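Local coordinates for uncharacterized protein MG027 (Mycoplasma genitalium, PDB 1Q8C) that is of unknown function but resembles NusB proteins in its all-helical fold, which hints at a possible role in RNA binding or transcription, at residues 21-26 with 99-104; 73-78 with 145-150. All blocks are in the same frame, centred on the assembly; numbering follows the deposited sequence.

Contact 1 (21-26 with 99-104)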
ATOM      1  N   VAL A  21       6.516   4.112  -3.625  1.00 43.67           N
ATOM      2  CA  VAL A  21       6.430   2.966  -2.729  1.00 43.41           C
ATOM      3  C   VAL A  21       5.534   1.890  -3.353  1.00 43.78           C
ATOM      4  O   VAL A  21       5.877   0.701  -3.394  1.00 43.83           O
ATOM      5  CB  VAL A  21       5.926   3.422  -1.365  1.00 43.20           C
ATOM      6  CG1 VAL A  21       5.848   2.264  -0.408  1.00 44.15           C
ATOM      7  CG2 VAL A  21       6.883   4.501  -0.802  1.00 43.72           C
ATOM      8  N   VAL A  22       4.392   2.315  -3.880  1.00 43.41           N
ATOM      9  CA  VAL A  22       3.462   1.400  -4.532  1.00 43.33           C
ATOM     10  C   VAL A  22       4.136   0.597  -5.654  1.00 43.42           C
ATOM     11  O   VAL A  22       3.995  -0.630  -5.747  1.00 43.60           O
ATOM     12  CB  VAL A  22       2.271   2.177  -5.108  1.00 43.05           C
ATOM     13  CG1 VAL A  22       1.461   1.297  -6.070  1.00 43.33           C
ATOM     14  CG2 VAL A  22       1.367   2.681  -3.979  1.00 43.39           C
ATOM     15  N   GLU A  23       4.863   1.284  -6.516  1.00 43.51           N
ATOM     16  CA  GLU A  23       5.521   0.625  -7.639  1.00 44.21           C
ATOM     17  C   GLU A  23       6.550  -0.372  -7.118  1.00 43.84           C
ATOM     18  O   GLU A  23       6.677  -1.468  -7.645  1.00 43.80           O
ATOM     19  CB  GLU A  23       6.177   1.637  -8.586  1.00 44.41           C
ATOM     20  CG  GLU A  23       5.694   1.582 -10.030  1.00 47.56           C
ATOM     21  CD  GLU A  23       5.247   0.200 -10.508  1.00 51.00           C
ATOM     22  OE1 GLU A  23       6.039  -0.463 -11.230  1.00 52.31           O
ATOM     23  OE2 GLU A  23       4.090  -0.220 -10.186  1.00 54.98           O
ATOM     24  N   PHE A  24       7.249   0.015  -6.057  1.00 43.71           N
ATOM     25  CA  PHE A  24       8.237  -0.858  -5.420  1.00 43.59           C
ATOM     26  C   PHE A  24       7.596  -2.153  -4.881  1.00 43.89           C
ATOM     27  O   PHE A  24       8.026  -3.263  -5.205  1.00 43.83           O
ATOM     28  CB  PHE A  24       8.917  -0.089  -4.290  1.00 43.43           C
ATOM     29  CG  PHE A  24       9.873  -0.904  -3.500  1.00 43.07           C
ATOM     30  CD1 PHE A  24      11.060  -1.339  -4.049  1.00 43.65           C
ATOM     31  CD2 PHE A  24       9.586  -1.224  -2.177  1.00 44.06           C
ATOM     32  CE1 PHE A  24      11.949  -2.116  -3.286  1.00 43.40           C
ATOM     33  CE2 PHE A  24      10.448  -1.967  -1.420  1.00 43.68           C
ATOM     34  CZ  PHE A  24      11.637  -2.422  -1.979  1.00 43.91           C
ATOM     35  N   ILE A  25       6.562  -1.982  -4.059  1.00 44.03           N
ATOM     36  CA  ILE A  25       5.845  -3.085  -3.443  1.00 44.14           C
ATOM     37  C   ILE A  25       5.360  -3.992  -4.582  1.00 44.06           C
ATOM     38  O   ILE A  25       5.606  -5.191  -4.566  1.00 44.40           O
ATOM     39  CB  ILE A  25       4.647  -2.567  -2.603  1.00 44.21           C
ATOM     40  CG1 ILE A  25       5.121  -1.811  -1.357  1.00 44.56           C
ATOM     41  CG2 ILE A  25       3.772  -3.733  -2.188  1.00 44.18           C
ATOM     42  CD1 ILE A  25       4.023  -1.045  -0.639  1.00 45.60           C
ATOM     43  N   PHE A  26       4.731  -3.390  -5.591  1.00 43.82           N
ATOM     44  CA  PHE A  26       4.220  -4.102  -6.763  1.00 43.84           C
ATOM     45  C   PHE A  26       5.242  -5.045  -7.380  1.00 43.95           C
ATOM     46  O   PHE A  26       4.899  -6.176  -7.735  1.00 43.34           O
ATOM     47  CB  PHE A  26       3.778  -3.120  -7.863  1.00 43.70           C
ATOM     48  CG  PHE A  26       3.252  -3.793  -9.097  1.00 43.72           C
ATOM     49  CD1 PHE A  26       2.204  -4.689  -9.008  1.00 43.94           C
ATOM     50  CD2 PHE A  26       3.798  -3.525 -10.351  1.00 44.06           C
ATOM     51  CE1 PHE A  26       1.698  -5.320 -10.142  1.00 44.71           C
ATOM     52  CE2 PHE A  26       3.303  -4.142 -11.494  1.00 44.85           C
ATOM     53  CZ  PHE A  26       2.244  -5.045 -11.391  1.00 44.95           C
ATOM     54  N   ASP A  99      -6.582  -7.431  -7.854  1.00 44.53           N
ATOM     55  CA  ASP A  99      -5.354  -7.581  -8.653  1.00 44.50           C
ATOM     56  C   ASP A  99      -4.113  -7.209  -7.825  1.00 44.08           C
ATOM     57  O   ASP A  99      -4.236  -6.758  -6.690  1.00 43.70           O
ATOM     58  CB  ASP A  99      -5.455  -6.795  -9.979  1.00 44.73           C
ATOM     59  CG  ASP A  99      -4.361  -5.771 -10.146  1.00 45.40           C
ATOM     60  OD1 ASP A  99      -3.578  -5.847 -11.132  1.00 46.53           O
ATOM     61  OD2 ASP A  99      -4.215  -4.861  -9.318  1.00 45.34           O
ATOM     62  N   LEU A 100      -2.926  -7.429  -8.378  1.00 43.87           N
ATOM     63  CA  LEU A 100      -1.694  -7.175  -7.635  1.00 43.90           C
ATOM     64  C   LEU A 100      -1.300  -5.709  -7.527  1.00 43.73           C
ATOM     65  O   LEU A 100      -0.653  -5.323  -6.565  1.00 43.95           O
ATOM     66  CB  LEU A 100      -0.534  -7.973  -8.223  1.00 43.95           C
ATOM     67  CG  LEU A 100      -0.459  -9.417  -7.709  1.00 44.18           C
ATOM     68  CD1 LEU A 100       0.839 -10.070  -8.176  1.00 44.05           C
ATOM     69  CD2 LEU A 100      -0.568  -9.466  -6.179  1.00 44.48           C
ATOM     70  N   LEU A 101      -1.639  -4.897  -8.518  1.00 43.78           N
ATOM     71  CA  LEU A 101      -1.414  -3.467  -8.395  1.00 43.79           C
ATOM     72  C   LEU A 101      -2.345  -2.915  -7.336  1.00 43.69           C
ATOM     73  O   LEU A 101      -1.917  -2.153  -6.494  1.00 43.64           O
ATOM     74  CB  LEU A 101      -1.624  -2.744  -9.726  1.00 43.95           C
ATOM     75  CG  LEU A 101      -1.459  -1.218  -9.786  1.00 43.76           C
ATOM     76  CD1 LEU A 101      -0.128  -0.760  -9.217  1.00 44.03           C
ATOM     77  CD2 LEU A 101      -1.571  -0.788 -11.236  1.00 44.25           C
ATOM     78  N   THR A 102      -3.610  -3.317  -7.358  1.00 43.63           N
ATOM     79  CA  THR A 102      -4.573  -2.846  -6.359  1.00 43.61           C
ATOM     80  C   THR A 102      -4.170  -3.332  -4.983  1.00 43.47           C
ATOM     81  O   THR A 102      -4.349  -2.620  -4.000  1.00 43.29           O
ATOM     82  CB  THR A 102      -6.009  -3.326  -6.648  1.00 43.79           C
ATOM     83  OG1 THR A 102      -6.090  -4.748  -6.468  1.00 44.15           O
ATOM     84  CG2 THR A 102      -6.407  -3.070  -8.099  1.00 43.72           C
ATOM     85  N   THR A 103      -3.611  -4.536  -4.915  1.00 43.37           N
ATOM     86  CA  THR A 103      -3.067  -5.051  -3.661  1.00 43.25           C
ATOM     87  C   THR A 103      -1.893  -4.168  -3.197  1.00 43.24           C
ATOM     88  O   THR A 103      -1.814  -3.815  -2.039  1.00 43.06           O
ATOM     89  CB  THR A 103      -2.610  -6.541  -3.788  1.00 43.41           C
ATOM     90  OG1 THR A 103      -3.717  -7.386  -4.130  1.00 42.67           O
ATOM     91  CG2 THR A 103      -2.154  -7.089  -2.445  1.00 43.48           C
ATOM     92  N   ALA A 104      -0.999  -3.795  -4.111  1.00 43.15           N
ATOM     93  CA  ALA A 104       0.190  -3.009  -3.756  1.00 43.11           C
ATOM     94  C   ALA A 104      -0.216  -1.640  -3.221  1.00 43.04           C
ATOM     95  O   ALA A 104       0.407  -1.109  -2.302  1.00 42.23           O
ATOM     96  CB  ALA A 104       1.118  -2.865  -4.978  1.00 43.09           C
TER
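Phe-26 reaches across to the first turn of helix 100-116 and touches three of its residues. Its CB lies 3.9 Å from CB of Ala-104. CG stands anti to the backbone N (chi1 180°), and this swings the ring past Ala-104 toward the start of the other helix. There CD1 comes to 3.8 Å from the backbone O of Leu-100, which sits at the ring edge near its plane. Further out, CE1 lies 3.7 Å from the backbone N of Leu-101, which is placed obliquely to the ring. The same CE1 meets CB of Leu-100 at 4.0 Å, and these two side chains cross at about a right angle.

Ala-104 is the small residue at the close point of the two helices. Its CB points at helix 14-28 and rests 3.7 Å from the backbone O of Val-22. The Ile-25 branch CG2 covers the same methyl at 3.9 Å. Val-22 uses CG1, placed anti to its backbone N (chi1 167°), to meet CD1 of Leu-101 at 4.1 Å.

The short helical segments approach to 8.8 Å between axes, with their directions 127° apart. Asp-99 is the N-cap of helix 100-116. Its OD2 accepts a nearly straight bond from Thr-102 N, while its backbone O takes Thr-103 N and Thr-103 OG1 from opposite faces of the carbonyl plane. Val-22 and Ile-25 also pack on Cys-108 further along that helix, and Ile-25 touches Phe-64 of helix 55-81. The Phe-26 ring meets Phe-30 edge-to-face.

This is helix-helix packing in the all-helical, NusB-like fold. The contact is essentially apolar and probably rests on close packing, buried at Val-22, Ile-25 and Ala-104 and partly open at Phe-26, while Asp-99 OD2 and O bond within their own segment.

Contact 2 (73-78 with 145-150)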
ATOM      1  N   LYS A  73      -2.780 -11.235   5.006  1.00 44.38           N
ATOM      2  CA  LYS A  73      -3.878 -11.974   5.619  1.00 44.31           C
ATOM      3  C   LYS A  73      -5.109 -11.096   5.804  1.00 44.33           C
ATOM      4  O   LYS A  73      -6.194 -11.457   5.345  1.00 44.61           O
ATOM      5  CB  LYS A  73      -3.456 -12.562   6.960  1.00 44.33           C
ATOM      6  CG  LYS A  73      -3.604 -14.082   7.058  1.00 44.63           C
ATOM      7  CD  LYS A  73      -2.716 -14.837   6.068  1.00 44.93           C
ATOM      8  CE  LYS A  73      -2.704 -16.360   6.343  1.00 45.35           C
ATOM      9  NZ  LYS A  73      -1.610 -17.083   5.594  1.00 45.64           N
ATOM     10  N   LYS A  74      -4.948  -9.957   6.477  1.00 44.23           N
ATOM     11  CA  LYS A  74      -6.058  -9.025   6.715  1.00 44.31           C
ATOM     12  C   LYS A  74      -6.799  -8.684   5.425  1.00 44.42           C
ATOM     13  O   LYS A  74      -8.025  -8.633   5.399  1.00 44.75           O
ATOM     14  CB  LYS A  74      -5.564  -7.742   7.376  1.00 44.18           C
ATOM     15  CG  LYS A  74      -5.253  -7.892   8.855  1.00 44.49           C
ATOM     16  CD  LYS A  74      -4.524  -6.664   9.387  1.00 45.14           C
ATOM     17  CE  LYS A  74      -3.660  -6.993  10.612  1.00 45.79           C
ATOM     18  NZ  LYS A  74      -2.813  -5.811  11.021  1.00 46.29           N
ATOM     19  N   ILE A  75      -6.043  -8.449   4.361  1.00 44.66           N
ATOM     20  CA  ILE A  75      -6.622  -8.242   3.042  1.00 44.71           C
ATOM     21  C   ILE A  75      -7.416  -9.490   2.616  1.00 44.83           C
ATOM     22  O   ILE A  75      -8.626  -9.423   2.461  1.00 44.98           O
ATOM     23  CB  ILE A  75      -5.502  -7.903   2.041  1.00 44.69           C
ATOM     24  CG1 ILE A  75      -5.021  -6.477   2.304  1.00 44.60           C
ATOM     25  CG2 ILE A  75      -5.977  -8.071   0.608  1.00 44.90           C
ATOM     26  CD1 ILE A  75      -3.635  -6.186   1.807  1.00 45.21           C
ATOM     27  N   GLU A  76      -6.730 -10.617   2.438  1.00 44.88           N
ATOM     28  CA  GLU A  76      -7.356 -11.905   2.123  1.00 44.95           C
ATOM     29  C   GLU A  76      -8.762 -12.030   2.718  1.00 44.95           C
ATOM     30  O   GLU A  76      -9.729 -12.340   2.008  1.00 45.36           O
ATOM     31  CB  GLU A  76      -6.477 -13.060   2.646  1.00 45.10           C
ATOM     32  CG  GLU A  76      -6.508 -14.358   1.828  1.00 45.77           C
ATOM     33  CD  GLU A  76      -5.834 -15.544   2.544  1.00 46.74           C
ATOM     34  OE1 GLU A  76      -6.241 -16.733   2.286  1.00 46.37           O
ATOM     35  OE2 GLU A  76      -4.893 -15.296   3.360  1.00 47.20           O
ATOM     36  N   GLU A  77      -8.878 -11.765   4.018  1.00 44.84           N
ATOM     37  CA  GLU A  77     -10.116 -12.028   4.760  1.00 44.64           C
ATOM     38  C   GLU A  77     -11.160 -10.903   4.731  1.00 44.48           C
ATOM     39  O   GLU A  77     -12.330 -11.138   5.047  1.00 44.27           O
ATOM     40  CB  GLU A  77      -9.788 -12.358   6.219  1.00 44.72           C
ATOM     41  CG  GLU A  77      -8.720 -13.439   6.401  1.00 44.81           C
ATOM     42  CD  GLU A  77      -8.209 -13.506   7.830  1.00 45.21           C
ATOM     43  OE1 GLU A  77      -7.867 -12.430   8.391  1.00 43.85           O
ATOM     44  OE2 GLU A  77      -8.164 -14.632   8.393  1.00 46.10           O
ATOM     45  N   GLN A  78     -10.745  -9.685   4.391  1.00 44.26           N
ATOM     46  CA  GLN A  78     -11.687  -8.582   4.317  1.00 44.30           C
ATOM     47  C   GLN A  78     -12.499  -8.692   3.039  1.00 44.49           C
ATOM     48  O   GLN A  78     -13.733  -8.564   3.062  1.00 44.21           O
ATOM     49  CB  GLN A  78     -10.982  -7.231   4.389  1.00 44.38           C
ATOM     50  CG  GLN A  78     -11.852  -6.123   4.943  1.00 44.25           C
ATOM     51  CD  GLN A  78     -12.728  -6.597   6.082  1.00 44.59           C
ATOM     52  OE1 GLN A  78     -12.242  -7.209   7.038  1.00 45.57           O
ATOM     53  NE2 GLN A  78     -14.024  -6.341   5.975  1.00 44.15           N
ATOM     54  N   ALA A 145     -12.517   0.958   3.983  1.00 44.69           N
ATOM     55  CA  ALA A 145     -12.953   1.773   5.107  1.00 44.50           C
ATOM     56  C   ALA A 145     -12.959   0.827   6.293  1.00 44.33           C
ATOM     57  O   ALA A 145     -12.967   1.261   7.440  1.00 44.21           O
ATOM     58  CB  ALA A 145     -14.378   2.354   4.853  1.00 44.58           C
ATOM     59  N   LEU A 146     -12.947  -0.475   5.986  1.00 44.21           N
ATOM     60  CA  LEU A 146     -12.837  -1.530   6.996  1.00 44.31           C
ATOM     61  C   LEU A 146     -11.399  -1.827   7.483  1.00 44.21           C
ATOM     62  O   LEU A 146     -11.224  -2.137   8.660  1.00 44.06           O
ATOM     63  CB  LEU A 146     -13.502  -2.820   6.491  1.00 44.24           C
ATOM     64  CG  LEU A 146     -15.040  -2.764   6.500  1.00 44.67           C
ATOM     65  CD1 LEU A 146     -15.614  -3.409   5.245  1.00 44.80           C
ATOM     66  CD2 LEU A 146     -15.646  -3.409   7.770  1.00 44.51           C
ATOM     67  N   LEU A 147     -10.384  -1.727   6.615  1.00 44.14           N
ATOM     68  CA  LEU A 147      -9.013  -2.081   7.016  1.00 44.18           C
ATOM     69  C   LEU A 147      -8.218  -0.997   7.744  1.00 44.32           C
ATOM     70  O   LEU A 147      -7.321  -1.333   8.509  1.00 44.30           O
ATOM     71  CB  LEU A 147      -8.179  -2.615   5.824  1.00 44.16           C
ATOM     72  CG  LEU A 147      -8.465  -4.080   5.431  1.00 44.41           C
ATOM     73  CD1 LEU A 147      -7.716  -4.511   4.187  1.00 44.30           C
ATOM     74  CD2 LEU A 147      -8.140  -5.046   6.557  1.00 44.67           C
ATOM     75  N   ASP A 148      -8.523   0.280   7.506  1.00 44.37           N
ATOM     76  CA  ASP A 148      -7.807   1.383   8.159  1.00 44.54           C
ATOM     77  C   ASP A 148      -8.605   1.827   9.372  1.00 44.51           C
ATOM     78  O   ASP A 148      -9.825   1.647   9.412  1.00 44.53           O
ATOM     79  CB  ASP A 148      -7.659   2.596   7.216  1.00 44.56           C
ATOM     80  CG  ASP A 148      -6.636   2.390   6.100  1.00 45.40           C
ATOM     81  OD1 ASP A 148      -6.916   2.858   4.963  1.00 46.71           O
ATOM     82  OD2 ASP A 148      -5.514   1.843   6.270  1.00 46.45           O
ATOM     83  N   LYS A 149      -7.914   2.438  10.334  1.00 44.61           N
ATOM     84  CA  LYS A 149      -8.529   3.068  11.513  1.00 44.65           C
ATOM     85  C   LYS A 149      -8.750   4.578  11.258  1.00 44.66           C
ATOM     86  O   LYS A 149      -7.841   5.273  10.770  1.00 44.13           O
ATOM     87  CB  LYS A 149      -7.635   2.886  12.757  1.00 44.48           C
ATOM     88  CG  LYS A 149      -6.252   3.558  12.613  1.00 45.12           C
ATOM     89  CD  LYS A 149      -5.274   3.408  13.807  1.00 44.74           C
ATOM     90  CE  LYS A 149      -3.808   3.770  13.372  1.00 43.79           C
ATOM     91  NZ  LYS A 149      -3.568   5.217  13.150  1.00 41.79           N
ATOM     92  N   LEU A 150      -9.951   5.074  11.563  1.00 44.67           N
ATOM     93  CA  LEU A 150     -10.194   6.521  11.605  1.00 45.10           C
ATOM     94  C   LEU A 150      -9.848   6.882  13.034  1.00 45.40           C
ATOM     95  O   LEU A 150     -10.298   6.199  13.956  1.00 45.84           O
ATOM     96  CB  LEU A 150     -11.665   6.865  11.288  1.00 45.06           C
ATOM     97  CG  LEU A 150     -12.165   8.320  11.063  1.00 45.10           C
ATOM     98  CD1 LEU A 150     -11.133   9.285  10.511  1.00 45.43           C
ATOM     99  CD2 LEU A 150     -13.403   8.331  10.154  1.00 44.93           C
TER
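Leu-147 and Gln-78 run past each other in opposite directions, and their contact forms the middle of this interface. CG of Leu-147 lies 4.0 Å from CG of Gln-78, so the aliphatic part of the glutamine does the touching here. The leucine then sends its two methyls to different residues of helix 55-81. CD1 meets CG1 of Ile-75 at 3.8 Å, and the two side chains cross at about a right angle. CD2 sits against Lys-74, 3.8 Å from its CB and equally close to its backbone O. The lysine chain beyond CG is extended and leads away, so only its root takes part.

Leu-146 handles the other end of the glutamine. The two side chains cross at about a right angle. The Gln-78 chain starts with CG anti to the backbone N (chi1 -154°) and then bends at chi2 (39°), which turns the amide so that CB of Leu-146 stands over it and CD1 lies beyond, nearer NE2. NE2 comes to 3.4 Å from CD1 of Leu-146 and 3.6 Å from its CB. This is van der Waals contact between an amide and an aliphatic group.

The contact lies at the surface. It lays the loop after helix 120-133 against the later part of the long helix 55-81. Ile-75, the buried member, continues inward to Val-106 and Leu-107 of helix 100-116. Leu-146 also touches Asn-82, just beyond the end of helix 55-81.

The C-terminal tail is thus packed on the helical body of this NusB-like fold through two consecutive leucines. The chemistry of the contact is that of a modest, mostly apolar patch, with the root of Lys-74 at its margin and Gln-78 lending both its methylenes and its amide to the leucines.

Contact 1 and contact 2 lie in one all-helical domain, with centres 16 Å apart. Their nearest atoms are about 5 Å apart, so they do not touch. Helix 100-116 bridges them. Its first turn makes contact 1 with helix 14-28, and residues of its following turn back contact 2. Helix 55-81 also serves both: its earlier part lies against contact 1 and its later part carries contact 2. Contact 1 is the more central: its centre is about 7 Å from the centre of the chain, that of contact 2 about 12 Å. A bound sodium ion lies about 11 Å from the side chain of Ile-25, and one about 10 Å from that of Lys-74.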